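Long-range contacts in cellulase (Bacillus sp. BG-CS10, PDB 5E09), which probably cleaves the internal beta-1,4-glucosidic bonds of cellulose, using a family 5 catalytic barrel followed by carbohydrate-binding modules: residues T43-T49 with L316-Y321; G54-I58 with L96-L100; V267-F272 with D304-W310; S340-N346 with G422-F427. All coordinates share one frame; numbering follows the deposited sequence.

Contact 1 of 4, residues T43-T49 with L316-Y321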
loop_
_atom_site.group_PDB
_atom_site.type_symbol
_atom_site.label_atom_id
_atom_site.label_comp_id
_atom_site.label_asym_id
_atom_site.label_seq_id
_atom_site.Cartn_x
_atom_site.Cartn_y
_atom_site.Cartn_z
ATOM N N THR A 43 -17.652 8.998 11.045
ATOM C CA THR A 43 -18.935 9.627 10.771
ATOM C C THR A 43 -19.781 8.726 9.883
ATOM O O THR A 43 -19.252 7.868 9.174
ATOM C CB THR A 43 -18.763 11.007 10.097
ATOM O OG1 THR A 43 -18.239 10.842 8.771
ATOM C CG2 THR A 43 -17.831 11.895 10.919
ATOM N N ARG A 44 -21.096 8.912 9.934
ATOM C CA ARG A 44 -22.007 8.210 9.038
ATOM C C ARG A 44 -21.645 8.483 7.577
ATOM O O ARG A 44 -21.767 7.611 6.706
ATOM C CB ARG A 44 -23.450 8.640 9.314
ATOM C CG ARG A 44 -24.503 7.920 8.497
ATOM C CD ARG A 44 -24.591 6.459 8.894
ATOM N NE ARG A 44 -25.806 5.826 8.390
ATOM C CZ ARG A 44 -25.899 5.243 7.200
ATOM N NH1 ARG A 44 -24.848 5.219 6.391
ATOM N NH2 ARG A 44 -27.042 4.688 6.816
ATOM N N GLU A 45 -21.194 9.704 7.321
ATOM C CA GLU A 45 -20.887 10.135 5.965
ATOM C C GLU A 45 -19.635 9.457 5.431
ATOM O O GLU A 45 -19.507 9.262 4.225
ATOM C CB GLU A 45 -20.738 11.662 5.913
ATOM C CG GLU A 45 -22.008 12.439 6.222
ATOM C CD GLU A 45 -22.237 12.658 7.713
ATOM O OE1 GLU A 45 -21.436 12.156 8.536
ATOM O OE2 GLU A 45 -23.235 13.326 8.064
ATOM N N LEU A 46 -18.714 9.099 6.324
ATOM C CA LEU A 46 -17.529 8.341 5.923
ATOM C C LEU A 46 -17.932 6.992 5.334
ATOM O O LEU A 46 -17.544 6.637 4.211
ATOM C CB LEU A 46 -16.593 8.136 7.113
ATOM C CG LEU A 46 -15.262 7.465 6.773
ATOM C CD1 LEU A 46 -14.552 8.265 5.707
ATOM C CD2 LEU A 46 -14.382 7.330 8.006
ATOM N N ILE A 47 -18.724 6.253 6.102
ATOM C CA ILE A 47 -19.231 4.953 5.684
ATOM C C ILE A 47 -20.038 5.060 4.395
ATOM O O ILE A 47 -19.829 4.288 3.437
ATOM C CB ILE A 47 -20.107 4.325 6.786
ATOM C CG1 ILE A 47 -19.384 4.372 8.133
ATOM C CG2 ILE A 47 -20.490 2.900 6.429
ATOM C CD1 ILE A 47 -18.044 3.655 8.148
ATOM N N LYS A 48 -20.956 6.023 4.366
ATOM C CA LYS A 48 -21.790 6.213 3.185
ATOM C C LYS A 48 -20.935 6.538 1.964
ATOM O O LYS A 48 -21.227 6.090 0.860
ATOM C CB LYS A 48 -22.827 7.316 3.416
ATOM C CG LYS A 48 -23.494 7.800 2.133
ATOM C CD LYS A 48 -24.794 8.538 2.387
ATOM C CE LYS A 48 -25.289 9.191 1.109
ATOM N NZ LYS A 48 -24.190 9.889 0.374
ATOM N N THR A 49 -19.873 7.309 2.167
ATOM C CA THR A 49 -18.977 7.664 1.075
ATOM C C THR A 49 -18.291 6.417 0.532
ATOM O O THR A 49 -18.232 6.204 -0.680
ATOM C CB THR A 49 -17.905 8.670 1.514
ATOM O OG1 THR A 49 -18.527 9.832 2.080
ATOM C CG2 THR A 49 -17.043 9.071 0.324
ATOM N N LEU A 316 -8.354 8.306 1.134
ATOM C CA LEU A 316 -9.572 9.100 1.194
ATOM C C LEU A 316 -9.379 10.228 2.196
ATOM O O LEU A 316 -9.055 9.981 3.356
ATOM C CB LEU A 316 -10.777 8.247 1.587
ATOM C CG LEU A 316 -12.123 8.982 1.613
ATOM C CD1 LEU A 316 -12.652 9.210 0.204
ATOM C CD2 LEU A 316 -13.139 8.228 2.444
ATOM N N ASN A 317 -9.551 11.466 1.748
ATOM C CA ASN A 317 -9.554 12.590 2.676
ATOM C C ASN A 317 -10.840 12.523 3.492
ATOM O O ASN A 317 -11.933 12.728 2.965
ATOM C CB ASN A 317 -9.432 13.928 1.933
ATOM C CG ASN A 317 -9.232 15.112 2.874
ATOM O OD1 ASN A 317 -9.755 15.141 3.989
ATOM N ND2 ASN A 317 -8.471 16.098 2.419
ATOM N N ARG A 318 -10.700 12.218 4.778
ATOM C CA ARG A 318 -11.857 11.947 5.618
ATOM C C ARG A 318 -12.530 13.215 6.108
ATOM O O ARG A 318 -13.596 13.163 6.721
ATOM C CB ARG A 318 -11.455 11.085 6.812
ATOM C CG ARG A 318 -10.837 9.770 6.412
ATOM C CD ARG A 318 -10.767 8.850 7.593
ATOM N NE ARG A 318 -10.091 7.601 7.273
ATOM C CZ ARG A 318 -9.807 6.672 8.176
ATOM N NH1 ARG A 318 -10.146 6.867 9.445
ATOM N NH2 ARG A 318 -9.185 5.555 7.814
ATOM N N GLU A 319 -11.906 14.354 5.842
ATOM C CA GLU A 319 -12.518 15.624 6.185
ATOM C C GLU A 319 -13.402 16.107 5.039
ATOM O O GLU A 319 -14.489 16.630 5.279
ATOM C CB GLU A 319 -11.451 16.661 6.531
ATOM C CG GLU A 319 -11.994 18.043 6.838
ATOM C CD GLU A 319 -10.918 19.122 6.802
ATOM O OE1 GLU A 319 -9.745 18.824 7.129
ATOM O OE2 GLU A 319 -11.251 20.273 6.446
ATOM N N THR A 320 -12.948 15.906 3.803
ATOM C CA THR A 320 -13.713 16.334 2.636
ATOM C C THR A 320 -14.470 15.200 1.950
ATOM O O THR A 320 -15.242 15.436 1.017
ATOM C CB THR A 320 -12.804 17.004 1.592
ATOM O OG1 THR A 320 -11.959 16.024 0.971
ATOM C CG2 THR A 320 -11.951 18.095 2.240
ATOM N N TYR A 321 -14.225 13.972 2.397
ATOM C CA TYR A 321 -14.846 12.782 1.820
ATOM C C TYR A 321 -14.599 12.653 0.318
ATOM O O TYR A 321 -15.477 12.216 -0.424
ATOM C CB TYR A 321 -16.346 12.772 2.118
ATOM C CG TYR A 321 -16.628 12.842 3.598
ATOM C CD1 TYR A 321 -16.380 11.751 4.420
ATOM C CD2 TYR A 321 -17.113 14.006 4.181
ATOM C CE1 TYR A 321 -16.616 11.813 5.778
ATOM C CE2 TYR A 321 -17.356 14.076 5.540
ATOM C CZ TYR A 321 -17.106 12.975 6.334
ATOM O OH TYR A 321 -17.344 13.032 7.689
#

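Contact 2 of 4, residues G54-I58 with L96-L100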
loop_
_atom_site.group_PDB
_atom_site.type_symbol
_atom_site.label_atom_id
_atom_site.label_comp_id
_atom_site.label_asym_id
_atom_site.label_seq_id
_atom_site.Cartn_x
_atom_site.Cartn_y
_atom_site.Cartn_z
ATOM N N GLY A 54 -18.324 2.744 -4.557
ATOM C CA GLY A 54 -18.402 1.450 -5.210
ATOM C C GLY A 54 -17.835 0.296 -4.400
ATOM O O GLY A 54 -17.853 -0.850 -4.857
ATOM N N TYR A 55 -17.326 0.592 -3.204
ATOM C CA TYR A 55 -16.814 -0.446 -2.315
ATOM C C TYR A 55 -17.966 -1.245 -1.728
ATOM O O TYR A 55 -18.959 -0.672 -1.282
ATOM C CB TYR A 55 -15.954 0.163 -1.205
ATOM C CG TYR A 55 -14.578 0.546 -1.689
ATOM C CD1 TYR A 55 -13.596 -0.422 -1.875
ATOM C CD2 TYR A 55 -14.264 1.871 -1.986
ATOM C CE1 TYR A 55 -12.339 -0.086 -2.332
ATOM C CE2 TYR A 55 -13.003 2.217 -2.448
ATOM C CZ TYR A 55 -12.046 1.232 -2.618
ATOM O OH TYR A 55 -10.793 1.563 -3.073
ATOM N N LYS A 56 -17.836 -2.569 -1.734
ATOM C CA LYS A 56 -18.921 -3.433 -1.281
ATOM C C LYS A 56 -18.631 -4.127 0.054
ATOM O O LYS A 56 -19.444 -4.914 0.541
ATOM C CB LYS A 56 -19.241 -4.475 -2.352
ATOM C CG LYS A 56 -19.843 -3.876 -3.607
ATOM C CD LYS A 56 -20.908 -4.773 -4.187
ATOM C CE LYS A 56 -20.386 -6.174 -4.409
ATOM N NZ LYS A 56 -21.466 -7.059 -4.923
ATOM N N SER A 57 -17.482 -3.833 0.650
ATOM C CA SER A 57 -17.184 -4.370 1.973
ATOM C C SER A 57 -16.151 -3.523 2.687
ATOM O O SER A 57 -15.333 -2.851 2.062
ATOM C CB SER A 57 -16.708 -5.826 1.888
ATOM O OG SER A 57 -15.535 -5.942 1.109
ATOM N N ILE A 58 -16.201 -3.551 4.008
ATOM C CA ILE A 58 -15.305 -2.736 4.797
ATOM C C ILE A 58 -14.691 -3.577 5.913
ATOM O O ILE A 58 -15.377 -4.359 6.574
ATOM C CB ILE A 58 -16.041 -1.501 5.373
ATOM C CG1 ILE A 58 -15.095 -0.649 6.223
ATOM C CG2 ILE A 58 -17.257 -1.923 6.177
ATOM C CD1 ILE A 58 -15.765 0.561 6.839
ATOM N N LEU A 96 -23.129 -3.015 3.196
ATOM C CA LEU A 96 -21.744 -3.462 3.108
ATOM C C LEU A 96 -21.538 -4.767 3.869
ATOM O O LEU A 96 -22.233 -5.035 4.847
ATOM C CB LEU A 96 -20.792 -2.396 3.660
ATOM C CG LEU A 96 -20.734 -1.043 2.953
ATOM C CD1 LEU A 96 -19.915 -0.053 3.779
ATOM C CD2 LEU A 96 -20.142 -1.213 1.571
ATOM N N TYR A 97 -20.593 -5.581 3.412
ATOM C CA TYR A 97 -20.069 -6.656 4.246
ATOM C C TYR A 97 -19.055 -6.033 5.195
ATOM O O TYR A 97 -18.374 -5.075 4.823
ATOM C CB TYR A 97 -19.407 -7.750 3.416
ATOM C CG TYR A 97 -20.333 -8.549 2.527
ATOM C CD1 TYR A 97 -20.687 -8.090 1.259
ATOM C CD2 TYR A 97 -20.818 -9.787 2.934
ATOM C CE1 TYR A 97 -21.513 -8.832 0.431
ATOM C CE2 TYR A 97 -21.648 -10.536 2.115
ATOM C CZ TYR A 97 -21.994 -10.053 0.865
ATOM O OH TYR A 97 -22.818 -10.798 0.051
ATOM N N VAL A 98 -18.963 -6.561 6.413
ATOM C CA VAL A 98 -18.032 -6.042 7.415
ATOM C C VAL A 98 -17.141 -7.153 7.978
ATOM O O VAL A 98 -17.618 -8.248 8.258
ATOM C CB VAL A 98 -18.785 -5.362 8.577
ATOM C CG1 VAL A 98 -17.806 -4.814 9.615
ATOM C CG2 VAL A 98 -19.678 -4.260 8.043
HETATM N N MSE A 99 -15.847 -6.871 8.118
HETATM C CA MSE A 99 -14.920 -7.787 8.781
HETATM C C MSE A 99 -14.398 -7.132 10.056
HETATM O O MSE A 99 -13.891 -6.007 10.017
HETATM C CB MSE A 99 -13.747 -8.172 7.861
HETATM C CG MSE A 99 -12.724 -9.097 8.536
HETATM SE SE MSE A 99 -11.180 -9.621 7.448
HETATM C CE MSE A 99 -12.127 -9.981 5.769
ATOM N N LEU A 100 -14.535 -7.831 11.181
ATOM C CA LEU A 100 -14.094 -7.311 12.482
ATOM C C LEU A 100 -13.012 -8.203 13.103
ATOM O O LEU A 100 -13.105 -9.433 13.030
ATOM C CB LEU A 100 -15.283 -7.196 13.432
ATOM C CG LEU A 100 -14.993 -6.702 14.847
ATOM C CD1 LEU A 100 -14.597 -5.242 14.820
ATOM C CD2 LEU A 100 -16.185 -6.925 15.769
#

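Contact 3 of 4, residues V267-F272 with D304-W310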
loop_
_atom_site.group_PDB
_atom_site.type_symbol
_atom_site.label_atom_id
_atom_site.label_comp_id
_atom_site.label_asym_id
_atom_site.label_seq_id
_atom_site.Cartn_x
_atom_site.Cartn_y
_atom_site.Cartn_z
ATOM N N VAL A 267 -10.350 -16.806 -0.758
ATOM C CA VAL A 267 -9.290 -16.003 -0.176
ATOM C C VAL A 267 -9.653 -14.517 -0.139
ATOM O O VAL A 267 -10.196 -13.970 -1.102
ATOM C CB VAL A 267 -7.970 -16.185 -0.955
ATOM C CG1 VAL A 267 -6.858 -15.317 -0.361
ATOM C CG2 VAL A 267 -7.565 -17.651 -0.968
ATOM N N VAL A 268 -9.375 -13.886 0.998
ATOM C CA VAL A 268 -9.429 -12.440 1.123
ATOM C C VAL A 268 -8.025 -11.864 1.337
ATOM O O VAL A 268 -7.331 -12.182 2.320
ATOM C CB VAL A 268 -10.345 -11.990 2.278
ATOM C CG1 VAL A 268 -10.230 -10.484 2.481
ATOM C CG2 VAL A 268 -11.797 -12.382 2.002
ATOM N N LEU A 269 -7.604 -11.041 0.386
ATOM C CA LEU A 269 -6.431 -10.204 0.553
ATOM C C LEU A 269 -6.822 -9.064 1.492
ATOM O O LEU A 269 -7.200 -7.987 1.047
ATOM C CB LEU A 269 -5.938 -9.678 -0.799
ATOM C CG LEU A 269 -4.631 -8.887 -0.792
ATOM C CD1 LEU A 269 -3.522 -9.713 -0.164
ATOM C CD2 LEU A 269 -4.255 -8.487 -2.204
ATOM N N GLY A 270 -6.752 -9.319 2.792
ATOM C CA GLY A 270 -7.318 -8.413 3.779
ATOM C C GLY A 270 -6.685 -7.038 3.845
ATOM O O GLY A 270 -7.311 -6.079 4.304
ATOM N N GLU A 271 -5.433 -6.946 3.409
ATOM C CA GLU A 271 -4.749 -5.670 3.267
ATOM C C GLU A 271 -3.859 -5.701 2.045
ATOM O O GLU A 271 -3.156 -6.688 1.804
ATOM C CB GLU A 271 -3.894 -5.340 4.496
ATOM C CG GLU A 271 -4.648 -5.205 5.797
ATOM C CD GLU A 271 -3.745 -4.805 6.941
ATOM O OE1 GLU A 271 -2.594 -4.403 6.663
ATOM O OE2 GLU A 271 -4.180 -4.899 8.112
ATOM N N PHE A 272 -3.886 -4.626 1.266
ATOM C CA PHE A 272 -2.849 -4.429 0.267
ATOM C C PHE A 272 -2.566 -2.943 0.108
ATOM O O PHE A 272 -3.342 -2.098 0.552
ATOM C CB PHE A 272 -3.227 -5.081 -1.073
ATOM C CG PHE A 272 -4.289 -4.351 -1.842
ATOM C CD1 PHE A 272 -5.633 -4.565 -1.571
ATOM C CD2 PHE A 272 -3.947 -3.477 -2.860
ATOM C CE1 PHE A 272 -6.611 -3.905 -2.287
ATOM C CE2 PHE A 272 -4.925 -2.812 -3.582
ATOM C CZ PHE A 272 -6.258 -3.026 -3.295
ATOM N N ASP A 304 -9.633 -14.809 -8.682
ATOM C CA ASP A 304 -10.780 -14.696 -7.768
ATOM C C ASP A 304 -10.411 -14.342 -6.326
ATOM O O ASP A 304 -11.037 -14.829 -5.378
ATOM C CB ASP A 304 -11.589 -15.994 -7.762
ATOM C CG ASP A 304 -12.186 -16.318 -9.117
ATOM O OD1 ASP A 304 -12.451 -15.376 -9.897
ATOM O OD2 ASP A 304 -12.381 -17.520 -9.402
ATOM N N VAL A 305 -9.402 -13.497 -6.158
ATOM C CA VAL A 305 -9.047 -13.019 -4.829
ATOM C C VAL A 305 -9.779 -11.723 -4.517
ATOM O O VAL A 305 -9.546 -10.706 -5.166
ATOM C CB VAL A 305 -7.531 -12.784 -4.683
ATOM C CG1 VAL A 305 -7.213 -12.243 -3.288
ATOM C CG2 VAL A 305 -6.762 -14.067 -4.953
ATOM N N THR A 306 -10.668 -11.765 -3.531
ATOM C CA THR A 306 -11.316 -10.554 -3.055
ATOM C C THR A 306 -10.279 -9.726 -2.302
ATOM O O THR A 306 -9.588 -10.246 -1.431
ATOM C CB THR A 306 -12.517 -10.875 -2.152
ATOM O OG1 THR A 306 -13.620 -11.299 -2.965
ATOM C CG2 THR A 306 -12.935 -9.657 -1.350
ATOM N N HIS A 307 -10.150 -8.447 -2.647
ATOM C CA HIS A 307 -9.103 -7.612 -2.064
ATOM C C HIS A 307 -9.662 -6.415 -1.301
ATOM O O HIS A 307 -10.758 -5.930 -1.594
ATOM C CB HIS A 307 -8.148 -7.133 -3.156
ATOM C CG HIS A 307 -8.834 -6.428 -4.284
ATOM N ND1 HIS A 307 -9.368 -5.162 -4.153
ATOM C CD2 HIS A 307 -9.089 -6.817 -5.553
ATOM C CE1 HIS A 307 -9.917 -4.803 -5.300
ATOM N NE2 HIS A 307 -9.764 -5.790 -6.166
HETATM N N MSE A 308 -8.892 -5.940 -0.326
HETATM C CA MSE A 308 -9.307 -4.846 0.553
HETATM C C MSE A 308 -8.168 -3.850 0.801
HETATM O O MSE A 308 -7.186 -4.170 1.474
HETATM C CB MSE A 308 -9.809 -5.401 1.889
HETATM C CG MSE A 308 -10.799 -6.544 1.748
HETATM SE SE MSE A 308 -11.580 -7.050 3.438
HETATM C CE MSE A 308 -12.961 -5.679 3.557
ATOM N N LEU A 309 -8.316 -2.642 0.265
ATOM C CA LEU A 309 -7.261 -1.634 0.286
ATOM C C LEU A 309 -6.983 -1.109 1.689
ATOM O O LEU A 309 -7.908 -0.781 2.433
ATOM C CB LEU A 309 -7.642 -0.472 -0.638
ATOM C CG LEU A 309 -6.778 0.791 -0.637
ATOM C CD1 LEU A 309 -5.468 0.547 -1.368
ATOM C CD2 LEU A 309 -7.545 1.962 -1.244
ATOM N N TRP A 310 -5.707 -1.027 2.050
ATOM C CA TRP A 310 -5.334 -0.448 3.334
ATOM C C TRP A 310 -5.335 1.074 3.233
ATOM O O TRP A 310 -4.593 1.648 2.436
ATOM C CB TRP A 310 -3.957 -0.942 3.794
ATOM C CG TRP A 310 -3.511 -0.281 5.068
ATOM C CD1 TRP A 310 -2.531 0.666 5.206
ATOM C CD2 TRP A 310 -4.047 -0.489 6.372
ATOM N NE1 TRP A 310 -2.420 1.046 6.518
ATOM C CE2 TRP A 310 -3.350 0.346 7.264
ATOM C CE3 TRP A 310 -5.052 -1.323 6.888
ATOM C CZ2 TRP A 310 -3.610 0.390 8.630
ATOM C CZ3 TRP A 310 -5.319 -1.281 8.249
ATOM C CH2 TRP A 310 -4.600 -0.429 9.103
HETATM O O HOH W 1 -10.822 -17.436 -3.727
#

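Contact 4 of 4, residues S340-N346 with G422-F427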
loop_
_atom_site.group_PDB
_atom_site.type_symbol
_atom_site.label_atom_id
_atom_site.label_comp_id
_atom_site.label_asym_id
_atom_site.label_seq_id
_atom_site.Cartn_x
_atom_site.Cartn_y
_atom_site.Cartn_z
ATOM N N SER A 340 -6.417 -1.638 -17.788
ATOM C CA SER A 340 -6.195 -0.324 -18.386
ATOM C C SER A 340 -4.881 -0.320 -19.142
ATOM O O SER A 340 -3.925 -0.987 -18.742
ATOM C CB SER A 340 -6.175 0.780 -17.325
ATOM O OG SER A 340 -7.432 0.906 -16.695
ATOM N N ALA A 341 -4.831 0.431 -20.235
ATOM C CA ALA A 341 -3.572 0.648 -20.922
ATOM C C ALA A 341 -2.695 1.541 -20.055
ATOM O O ALA A 341 -3.192 2.378 -19.292
ATOM C CB ALA A 341 -3.793 1.270 -22.290
ATOM N N THR A 342 -1.388 1.343 -20.154
ATOM C CA THR A 342 -0.446 2.192 -19.450
ATOM C C THR A 342 0.614 2.611 -20.456
ATOM O O THR A 342 0.471 2.356 -21.652
ATOM C CB THR A 342 0.192 1.472 -18.237
ATOM O OG1 THR A 342 0.942 0.337 -18.685
ATOM C CG2 THR A 342 -0.877 0.997 -17.262
ATOM N N ALA A 343 1.667 3.260 -19.979
ATOM C CA ALA A 343 2.806 3.593 -20.824
ATOM C C ALA A 343 4.092 3.449 -20.015
ATOM O O ALA A 343 4.045 3.304 -18.795
ATOM C CB ALA A 343 2.669 4.998 -21.384
ATOM N N GLU A 344 5.236 3.494 -20.694
ATOM C CA GLU A 344 6.532 3.318 -20.045
ATOM C C GLU A 344 6.782 4.376 -18.972
ATOM O O GLU A 344 7.603 4.182 -18.078
ATOM C CB GLU A 344 7.655 3.353 -21.081
ATOM C CG GLU A 344 7.715 4.647 -21.875
ATOM C CD GLU A 344 8.812 4.644 -22.924
ATOM O OE1 GLU A 344 9.755 3.832 -22.800
ATOM O OE2 GLU A 344 8.727 5.456 -23.874
ATOM N N SER A 345 6.059 5.485 -19.062
ATOM C CA SER A 345 6.196 6.590 -18.129
ATOM C C SER A 345 4.945 7.466 -18.185
ATOM O O SER A 345 4.244 7.487 -19.202
ATOM C CB SER A 345 7.445 7.409 -18.459
ATOM O OG SER A 345 7.420 8.665 -17.806
ATOM N N ASN A 346 4.651 8.177 -17.101
ATOM C CA ASN A 346 3.546 9.127 -17.119
ATOM C C ASN A 346 4.087 10.533 -17.347
ATOM O O ASN A 346 3.370 11.520 -17.215
ATOM C CB ASN A 346 2.738 9.065 -15.819
ATOM C CG ASN A 346 3.442 9.747 -14.661
ATOM O OD1 ASN A 346 4.638 9.561 -14.454
ATOM N ND2 ASN A 346 2.704 10.543 -13.907
ATOM N N GLY A 422 -11.017 0.950 -20.121
ATOM C CA GLY A 422 -10.095 1.215 -19.031
ATOM C C GLY A 422 -9.990 2.681 -18.672
ATOM O O GLY A 422 -10.705 3.516 -19.222
ATOM N N ALA A 423 -9.095 2.997 -17.743
ATOM C CA ALA A 423 -8.897 4.380 -17.326
ATOM C C ALA A 423 -8.068 5.142 -18.347
ATOM O O ALA A 423 -7.292 4.552 -19.107
ATOM C CB ALA A 423 -8.228 4.437 -15.956
ATOM N N ASP A 424 -8.237 6.457 -18.354
ATOM C CA ASP A 424 -7.401 7.326 -19.164
ATOM C C ASP A 424 -6.008 7.408 -18.564
ATOM O O ASP A 424 -5.852 7.347 -17.343
ATOM C CB ASP A 424 -8.011 8.722 -19.272
ATOM C CG ASP A 424 -9.263 8.744 -20.127
ATOM O OD1 ASP A 424 -9.447 7.811 -20.937
ATOM O OD2 ASP A 424 -10.059 9.697 -19.989
ATOM N N TRP A 425 -4.997 7.542 -19.420
ATOM C CA TRP A 425 -3.632 7.679 -18.934
ATOM C C TRP A 425 -3.196 9.128 -19.079
ATOM O O TRP A 425 -3.384 9.724 -20.131
ATOM C CB TRP A 425 -2.685 6.741 -19.689
ATOM C CG TRP A 425 -1.270 6.764 -19.178
ATOM C CD1 TRP A 425 -0.231 7.501 -19.673
ATOM C CD2 TRP A 425 -0.738 6.015 -18.076
ATOM N NE1 TRP A 425 0.911 7.256 -18.951
ATOM C CE2 TRP A 425 0.626 6.346 -17.959
ATOM C CE3 TRP A 425 -1.284 5.092 -17.173
ATOM C CZ2 TRP A 425 1.458 5.793 -16.977
ATOM C CZ3 TRP A 425 -0.457 4.542 -16.194
ATOM C CH2 TRP A 425 0.895 4.898 -16.106
ATOM N N HIS A 426 -2.619 9.702 -18.028
ATOM C CA HIS A 426 -2.287 11.122 -18.053
ATOM C C HIS A 426 -0.794 11.379 -18.125
ATOM O O HIS A 426 -0.070 11.171 -17.156
ATOM C CB HIS A 426 -2.869 11.826 -16.828
ATOM C CG HIS A 426 -4.352 11.687 -16.713
ATOM N ND1 HIS A 426 -4.953 10.566 -16.183
ATOM C CD2 HIS A 426 -5.357 12.511 -17.092
ATOM C CE1 HIS A 426 -6.265 10.712 -16.226
ATOM N NE2 HIS A 426 -6.536 11.883 -16.773
ATOM N N PHE A 427 -0.340 11.850 -19.279
ATOM C CA PHE A 427 1.038 12.297 -19.431
ATOM C C PHE A 427 1.222 13.705 -18.886
ATOM O O PHE A 427 0.497 14.627 -19.269
ATOM C CB PHE A 427 1.463 12.266 -20.898
ATOM C CG PHE A 427 1.470 10.893 -21.497
ATOM C CD1 PHE A 427 2.446 9.974 -21.142
ATOM C CD2 PHE A 427 0.512 10.525 -22.420
ATOM C CE1 PHE A 427 2.459 8.705 -21.697
ATOM C CE2 PHE A 427 0.519 9.258 -22.983
ATOM C CZ PHE A 427 1.492 8.348 -22.619
HETATM O O HOH W 2 -4.657 4.027 -17.593
HETATM O O HOH W 3 -6.911 2.176 -20.337
HETATM O O HOH W 4 0.023 11.434 -14.649
#

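Contact 1 of 4, residues T43-T49 with L316-Y321
Tyr321 reaches across to the start of helix 44-52, so that its OH meets Thr43 OG1 at 2.6 Å in a hydrogen bond whose donor could be either hydroxyl. Thr43 is the N-cap of that helix, and its OG1 also accepts from Leu46 N at 3.0 Å, bent to 142°; one oxygen thus caps the helix and ties down the phenol. The threonine oxygen lies at the edge of the ring, near its plane. Glu45 CB covers one face in a CH-pi contact, 4.2 Å from the ring centroid, and Arg318 O lies over the opposite face, toward the rim. Thr49 crosses the tyrosine at about a right angle, its OG1 3.7 Å from Tyr321 CB. In the (beta/alpha)8 barrel of family 5 this joins the helix after the first strand to the chain that follows the eighth and comes back past it. Deeper in, Leu46 has CG anti to the backbone N (chi1 -175°), which sends its CD1 to Leu316 CD2 at 3.6 Å, the two leucines sliding past each other in opposite directions. Leu46 CD2 touches Arg318 CD at 3.9 Å; the guanidinium beyond is held by Gly24 O and Thr26 OG1. Asn317 OD1 shapes the turn leading to Tyr321, taking Glu319 N in an Asx turn.

Contact 2 of 4, residues G54-I58 with L96-L100
Lys56 O receives Tyr97 N at 3.2 Å in an almost straight bond (173°), with the donor tilted 26° from the carbonyl plane. The same oxygen lies at the edge of the Tyr97 ring, 3.5 Å from Tyr97 CD1. Further along, Ile58 N donates to Tyr97 O at 2.8 Å, and Ile58 O accepts from Met99 N, a selenomethionine, at 3.0 Å. Ser57 and Ile58 are thereby paired in parallel with Tyr97 and Val98. Ser57 and Tyr97 share one face of the sheet, and their polar groups find mates elsewhere: Ser57 OG bonds to Met17 O, while the carboxylate of Asp16 is shared, one oxygen in a salt bridge with Lys56 NZ and the other bonded to Tyr97 OH. Val98 uses its backbone bonds on Lys141, just before strand 142-145, and on Met143 within it. On the face of Ile58 and Val98 these two lie side by side, CG2 to CG2 at 3.8 Å, and Leu96 CD1 adds to them; Ile47 and Ala91, from helices 44-52 and 78-93, cover this patch. Strands 57-60 and 97-100, with helix 78-93 between them, form the right-handed beta-alpha-beta crossover from which TIM barrels are built.

Contact 3 of 4, residues V267-F272 with D304-W310
Strands 267-272 and 306-310 run parallel, their axes approaching to 4.6 Å and inclined at 31°, joined by Leu269 N to Thr306 O (2.8 Å), two further bonds and two weak ones. Beyond an inverse gamma turn centred on Leu269, Glu271 and Trp310 point the same way, carboxylate and indole planes 23° apart, with Glu271 OE1 3.8 Å above one face of the ring, toward its rim. OE1 is hydrogen-bonded to Tyr226 OH, and OE2 forms a salt bridge with Arg59; replacing Glu271 with an alanine would probably leave Arg59 without its salt-bridge partner and Trp310 without this cover. Phe272 has CG between the backbone N and the carbonyl carbon (chi1 74°), which swings the ring toward the partner strand: its CE1 comes 3.6 Å from His307 ND1, and Leu309 CD1 lies over one face. These are the seventh and eighth strands of the (beta/alpha)8 barrel, joined in a beta-alpha-beta crossover by helix 286-302, which packs Leu300 on Leu269; strand 219-225 borders 267-272.

Contact 4 of 4, residues S340-N346 with G422-F427
At chi1 -176° the Trp425 indole swings away from its own N and lies against strand 342-343, while Ser340, with OG beside its own backbone N (chi1 -65°), offers that oxygen to Ala423 N at 2.9 Å in a nearly straight bond (174°). One indole face is covered by backbone: Thr342 CA makes a CH-pi contact, 4.1 Å from the centroid of the six-membered ring, and Ala343 N lies over the ring system. At the indole edge NE1 gives a weak hydrogen bond to Ser345 O at 3.4 Å, and that same oxygen sits near the plane of Phe427, 3.3 Å from its CE1. Trp425 thus reaches from the five-stranded sheet of the E-set X2 module to edge strand 342-343 of the four-stranded one, on the side facing barrel helix 286-302, whose Leu290 and Lys291 touch the indole. Trp425 CD1 lies over one face of the Phe427 ring, and Ala343 CB sits at that ring's edge, 3.7 Å from Phe427 CE1. Replacing Trp425 with an alanine is likely to open a gap beside Thr342 and take away the weak NE1 bond to Ser345 O. Two waters link Ala423 O to Ala341.

Overall arrangement
Contacts 1, 2 and 3 belong to the catalytic barrel, contact 4 to the X2 module that follows it. Contacts 2 and 3 lie in the same eight-stranded parallel sheet, strands two and three against seven and eight; their centres are 11 Å apart and Met308 packs on Ser57, Ile58 and Met99 across the barrel interior. Contact 1 spans both along the chain, linking the first barrel helix to the chain after the last strand, and Ile47 touches Leu96 and Ile58 of contact 2. Contact 4 stands apart, 24 Å from contact 3 between centres, yet helix 286-302 serves both, so the same helix packs on both the barrel sheet and the module.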